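Local atomic coordinates of polyketide biosynthesis 3-hydroxy-3-methylglutaryl-ACP synthase PksG (PDB entry 4YXT), a protein that catalyses the aldol condensation of acetyl-ACP with a beta-ketothioester polyketide intermediate during synthesis of the antibiotic bacillaene. Residues M264-A269 against S274-D279; F54-A59 against P402-E407. The protein carries 1 engineered substitution. All blocks are in the same frame, centred on the assembly; numbering follows the deposited sequence.

Contact 1: residues M264-A269 against S274-D279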
# COMPACT_ATOMS: atom_id res chain seq x y z
N MET A 264 -18.29 16.25 -18.55
CA MET A 264 -18.69 14.89 -19.00
C MET A 264 -19.99 14.87 -19.77
O MET A 264 -20.11 14.18 -20.80
CB MET A 264 -18.81 13.93 -17.81
CG MET A 264 -17.49 13.58 -17.17
SD MET A 264 -16.36 12.79 -18.34
CE MET A 264 -17.08 11.17 -18.63
N MET A 265 -20.99 15.57 -19.24
CA MET A 265 -22.34 15.58 -19.85
C MET A 265 -22.32 16.17 -21.26
O MET A 265 -23.04 15.69 -22.12
CB MET A 265 -23.34 16.39 -19.00
CG MET A 265 -23.76 15.71 -17.73
SD MET A 265 -24.58 14.10 -17.99
CE MET A 265 -23.72 13.36 -16.61
N ARG A 266 -21.51 17.21 -21.49
CA ARG A 266 -21.35 17.78 -22.84
C ARG A 266 -20.60 16.82 -23.82
O ARG A 266 -20.89 16.82 -25.02
CB ARG A 266 -20.68 19.16 -22.76
CG ARG A 266 -21.59 20.26 -22.21
CD ARG A 266 -20.82 21.40 -21.51
NE ARG A 266 -20.39 22.47 -22.43
CZ ARG A 266 -19.19 22.56 -23.03
NH1 ARG A 266 -18.23 21.66 -22.80
NH2 ARG A 266 -18.96 23.57 -23.86
N LYS A 267 -19.65 16.02 -23.28
CA LYS A 267 -18.91 14.97 -24.02
C LYS A 267 -19.73 13.74 -24.33
O LYS A 267 -19.55 13.12 -25.34
CB LYS A 267 -17.67 14.52 -23.24
CG LYS A 267 -16.62 15.62 -23.17
CD LYS A 267 -15.33 15.20 -22.47
CE LYS A 267 -14.17 16.03 -23.00
NZ LYS A 267 -13.74 15.53 -24.35
N VAL A 268 -20.63 13.36 -23.44
CA VAL A 268 -21.63 12.36 -23.80
C VAL A 268 -22.97 13.07 -23.73
O VAL A 268 -23.62 13.04 -22.70
CB VAL A 268 -21.56 11.17 -22.84
CG1 VAL A 268 -22.46 10.06 -23.34
CG2 VAL A 268 -20.12 10.70 -22.67
N ALA A 269 -23.39 13.72 -24.82
CA ALA A 269 -24.36 14.80 -24.73
C ALA A 269 -25.65 14.70 -25.51
O ALA A 269 -26.51 13.93 -25.17
CB ALA A 269 -23.67 16.10 -25.07
N SER A 274 -30.05 23.45 -19.37
CA SER A 274 -30.94 23.27 -18.26
C SER A 274 -31.04 21.79 -17.92
O SER A 274 -31.35 21.45 -16.80
CB SER A 274 -32.30 23.89 -18.55
OG SER A 274 -32.84 23.40 -19.75
N GLY A 275 -30.82 20.94 -18.93
CA GLY A 275 -30.71 19.50 -18.74
C GLY A 275 -29.48 19.14 -17.94
O GLY A 275 -29.52 18.16 -17.21
N ILE A 276 -28.41 19.94 -18.03
CA ILE A 276 -27.20 19.67 -17.28
C ILE A 276 -27.36 19.99 -15.80
O ILE A 276 -26.86 19.23 -14.95
CB ILE A 276 -25.97 20.43 -17.80
CG1 ILE A 276 -25.55 19.87 -19.14
CG2 ILE A 276 -24.82 20.27 -16.82
CD1 ILE A 276 -24.42 20.66 -19.78
N GLU A 277 -27.97 21.12 -15.48
CA GLU A 277 -28.21 21.47 -14.07
C GLU A 277 -29.24 20.52 -13.48
O GLU A 277 -29.18 20.14 -12.33
CB GLU A 277 -28.71 22.91 -13.95
CG GLU A 277 -27.64 23.94 -14.29
CD GLU A 277 -26.55 24.06 -13.23
OE1 GLU A 277 -26.64 23.38 -12.19
OE2 GLU A 277 -25.58 24.84 -13.44
N THR A 278 -30.17 20.10 -14.31
CA THR A 278 -31.19 19.16 -13.87
C THR A 278 -30.52 17.84 -13.43
O THR A 278 -30.75 17.32 -12.34
CB THR A 278 -32.24 18.97 -14.99
OG1 THR A 278 -32.88 20.23 -15.24
CG2 THR A 278 -33.29 17.95 -14.61
N ASP A 279 -29.67 17.32 -14.31
CA ASP A 279 -28.92 16.16 -14.01
C ASP A 279 -27.97 16.35 -12.79
O ASP A 279 -27.84 15.46 -11.97
CB ASP A 279 -28.17 15.74 -15.29
CG ASP A 279 -27.59 14.39 -15.19
OD1 ASP A 279 -28.33 13.40 -15.18
OD2 ASP A 279 -26.37 14.32 -15.09
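Met265 meets Asp279 with its thioether end and Ile276 with its CB, and so spans the short interface between the last turns of helix 254-267 and the following helix 273-283. Its chain starts with CG anti to the carbonyl carbon (chi1 -73°) and bends again at chi2 and chi3, which curls the sulfur and methyl up against the carboxylate. Asp279 OD2 lies 3.2 Å from Met265 CE and 3.4 Å from Met265 SD, the two side chains crossing at about a right angle. There is no hydrogen bond here; the methyl's C-H bonds, slightly polarised by the neighbouring sulfur, may make this approach mildly favourable. The carboxylate finds its polar partners elsewhere: OD2 is hydrogen-bonded to NE2 of His261, one turn earlier on the helix of Met265, and OD1 forms a salt bridge with Arg283, one turn later on its own helix. With a partner on each oxygen, the carboxylate is restrained in rotation, and OD2 also faces the methionine's end.

Ile276 supplies the apolar part. Its extended CG1-CD1 branch (chi2 174°) comes up against the first helix, so that CG1 lies 4.1 Å from Met265 CB while CD1 is 3.8 Å from Arg266 CG. The isoleucine is therefore laid against two successive residues of the helix, using only the aliphatic base of the arginine. It also touches Val271 in the connection and His261. Met265 in turn packs on Tyr240, which extends the buried side of the interface, whereas Arg266 is exposed. The two six-residue segments thus meet by packing alone, while Asp279 OD2 and His261 NE2 also tie the helices: two consecutive helices joined by a short loop, in the C-terminal family region of this thiolase-like synthase.

Contact 2: residues F54-A59 against P402-E407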
# COMPACT_ATOMS: atom_id res chain seq x y z
N PHE A 54 -8.36 8.73 13.83
CA PHE A 54 -9.39 9.08 12.85
C PHE A 54 -9.95 7.80 12.28
O PHE A 54 -11.16 7.72 12.16
CB PHE A 54 -8.87 9.96 11.70
CG PHE A 54 -9.13 11.42 11.88
CD1 PHE A 54 -8.47 12.13 12.84
CD2 PHE A 54 -10.05 12.08 11.07
CE1 PHE A 54 -8.72 13.50 13.02
CE2 PHE A 54 -10.32 13.43 11.22
CZ PHE A 54 -9.65 14.15 12.21
N GLY A 55 -9.08 6.81 11.97
CA GLY A 55 -9.53 5.51 11.43
C GLY A 55 -10.32 4.64 12.43
O GLY A 55 -11.34 4.02 12.07
N VAL A 56 -9.84 4.56 13.66
CA VAL A 56 -10.54 3.79 14.74
C VAL A 56 -11.88 4.37 14.99
O VAL A 56 -12.89 3.67 14.95
CB VAL A 56 -9.71 3.72 16.00
CG1 VAL A 56 -10.47 3.17 17.22
CG2 VAL A 56 -8.48 2.84 15.71
N ASN A 57 -11.93 5.69 15.09
CA ASN A 57 -13.24 6.36 15.28
C ASN A 57 -14.21 6.15 14.13
O ASN A 57 -15.39 6.02 14.37
CB ASN A 57 -13.03 7.82 15.60
CG ASN A 57 -12.26 8.00 16.87
OD1 ASN A 57 -12.38 7.20 17.78
ND2 ASN A 57 -11.46 9.02 16.95
N ALA A 58 -13.73 6.07 12.89
CA ALA A 58 -14.65 5.71 11.81
C ALA A 58 -15.10 4.27 11.88
O ALA A 58 -16.26 3.98 11.60
CB ALA A 58 -14.05 6.04 10.43
N ALA A 59 -14.23 3.33 12.23
CA ALA A 59 -14.60 1.90 12.11
C ALA A 59 -15.33 1.34 13.32
O ALA A 59 -16.12 0.36 13.25
CB ALA A 59 -13.37 1.07 11.85
N PRO A 402 -17.38 6.27 23.27
CA PRO A 402 -15.94 6.31 23.42
C PRO A 402 -15.27 6.68 22.10
O PRO A 402 -15.67 6.18 21.08
CB PRO A 402 -15.58 4.87 23.80
CG PRO A 402 -16.83 4.30 24.37
CD PRO A 402 -17.92 4.93 23.58
N ARG A 403 -14.32 7.61 22.15
CA ARG A 403 -13.44 7.90 21.01
C ARG A 403 -11.97 7.73 21.45
O ARG A 403 -11.64 7.80 22.66
CB ARG A 403 -13.69 9.32 20.48
CG ARG A 403 -15.14 9.61 20.14
CD ARG A 403 -15.52 11.07 20.29
NE ARG A 403 -14.99 11.71 21.50
CZ ARG A 403 -15.37 11.46 22.76
NH1 ARG A 403 -16.29 10.55 23.06
NH2 ARG A 403 -14.80 12.13 23.75
N LEU A 404 -11.10 7.50 20.46
CA LEU A 404 -9.71 7.24 20.70
C LEU A 404 -8.95 8.50 20.55
O LEU A 404 -9.23 9.30 19.67
CB LEU A 404 -9.15 6.23 19.72
CG LEU A 404 -7.88 5.51 20.21
CD1 LEU A 404 -8.20 4.61 21.39
CD2 LEU A 404 -7.23 4.65 19.12
N PHE A 405 -7.95 8.68 21.39
CA PHE A 405 -7.08 9.84 21.27
C PHE A 405 -5.66 9.46 21.51
O PHE A 405 -5.41 8.50 22.21
CB PHE A 405 -7.52 10.95 22.23
CG PHE A 405 -8.79 11.60 21.82
CD1 PHE A 405 -8.82 12.39 20.66
CD2 PHE A 405 -9.96 11.40 22.52
CE1 PHE A 405 -9.99 12.95 20.23
CE2 PHE A 405 -11.14 11.98 22.09
CZ PHE A 405 -11.16 12.76 20.95
N LEU A 406 -4.74 10.21 20.91
CA LEU A 406 -3.33 9.99 21.09
C LEU A 406 -2.97 10.60 22.44
O LEU A 406 -3.18 11.79 22.66
CB LEU A 406 -2.53 10.71 19.99
CG LEU A 406 -1.01 10.65 19.99
CD1 LEU A 406 -0.42 9.25 20.07
CD2 LEU A 406 -0.44 11.35 18.76
N GLU A 407 -2.44 9.77 23.32
CA GLU A 407 -2.10 10.19 24.67
C GLU A 407 -0.63 10.58 24.75
O GLU A 407 -0.28 11.51 25.45
CB GLU A 407 -2.41 9.02 25.62
CG GLU A 407 -2.41 9.34 27.11
CD GLU A 407 -2.02 8.14 27.97
OE1 GLU A 407 -1.13 7.35 27.55
OE2 GLU A 407 -2.59 8.00 29.08
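Asn57 reaches from helix 51-64 to the backbone of strand 403-410 and makes the one hydrogen bond between the segments. Leu404 N donates to Asn57 OD1 at 3.0 Å, nearly straight at 167°, and arrives in the plane of the amide on a lone pair, with a C=O...N angle of 124°. A first torsion of -61°, with CG anti to the carbonyl carbon, directs the amide at the strand. Neighbouring residues of the strand use their backbones in the sheet, Arg403 pairing with Ile419 and Phe405 with Arg417, whereas Leu404 N turns to the helix.

Van der Waals packing accompanies the bond. Asn57 OD1 also rests 3.5 Å from Arg403 CA, beside the start of a side chain that then leads off from the helix. One residue back, Val56 packs its isopropyl group chiefly on one methyl: Leu404 CD2 lies 4.0 Å from Val56 CG1 and 4.1 Å from Val56 CG2. Trp418 touches both of these side chains, and helix 91-99 closes in with Ile95 and Leu99 on Val56 and Tyr98 on Leu404.

The segment axes run almost antiparallel, 7.6 Å apart at closest. Chemically, the Asn57 carbonyl satisfies a buried strand N-H in largely apolar surroundings and so helps to set the strand's position on the helix, while the Val56-Leu404 contact is purely dispersive.

Contacts 1 and 2 lie on opposite sides of the centre of the chain, with centres about 41 Å apart and nearest atoms about 28 Å apart, so they do not touch. Contact 1 is local, joining successive helices, and its centre is about 26 Å from the chain's centre; contact 2 is deeper, its centre about 16 Å from that point, and brings together segments from the N-terminal and C-terminal family regions. Neither belongs to the active site, assigned by similarity to Cys114, His250 and position 82, where an engineered alanine stands. The sequence link is closest for contact 1, whose first helix begins four residues after His250.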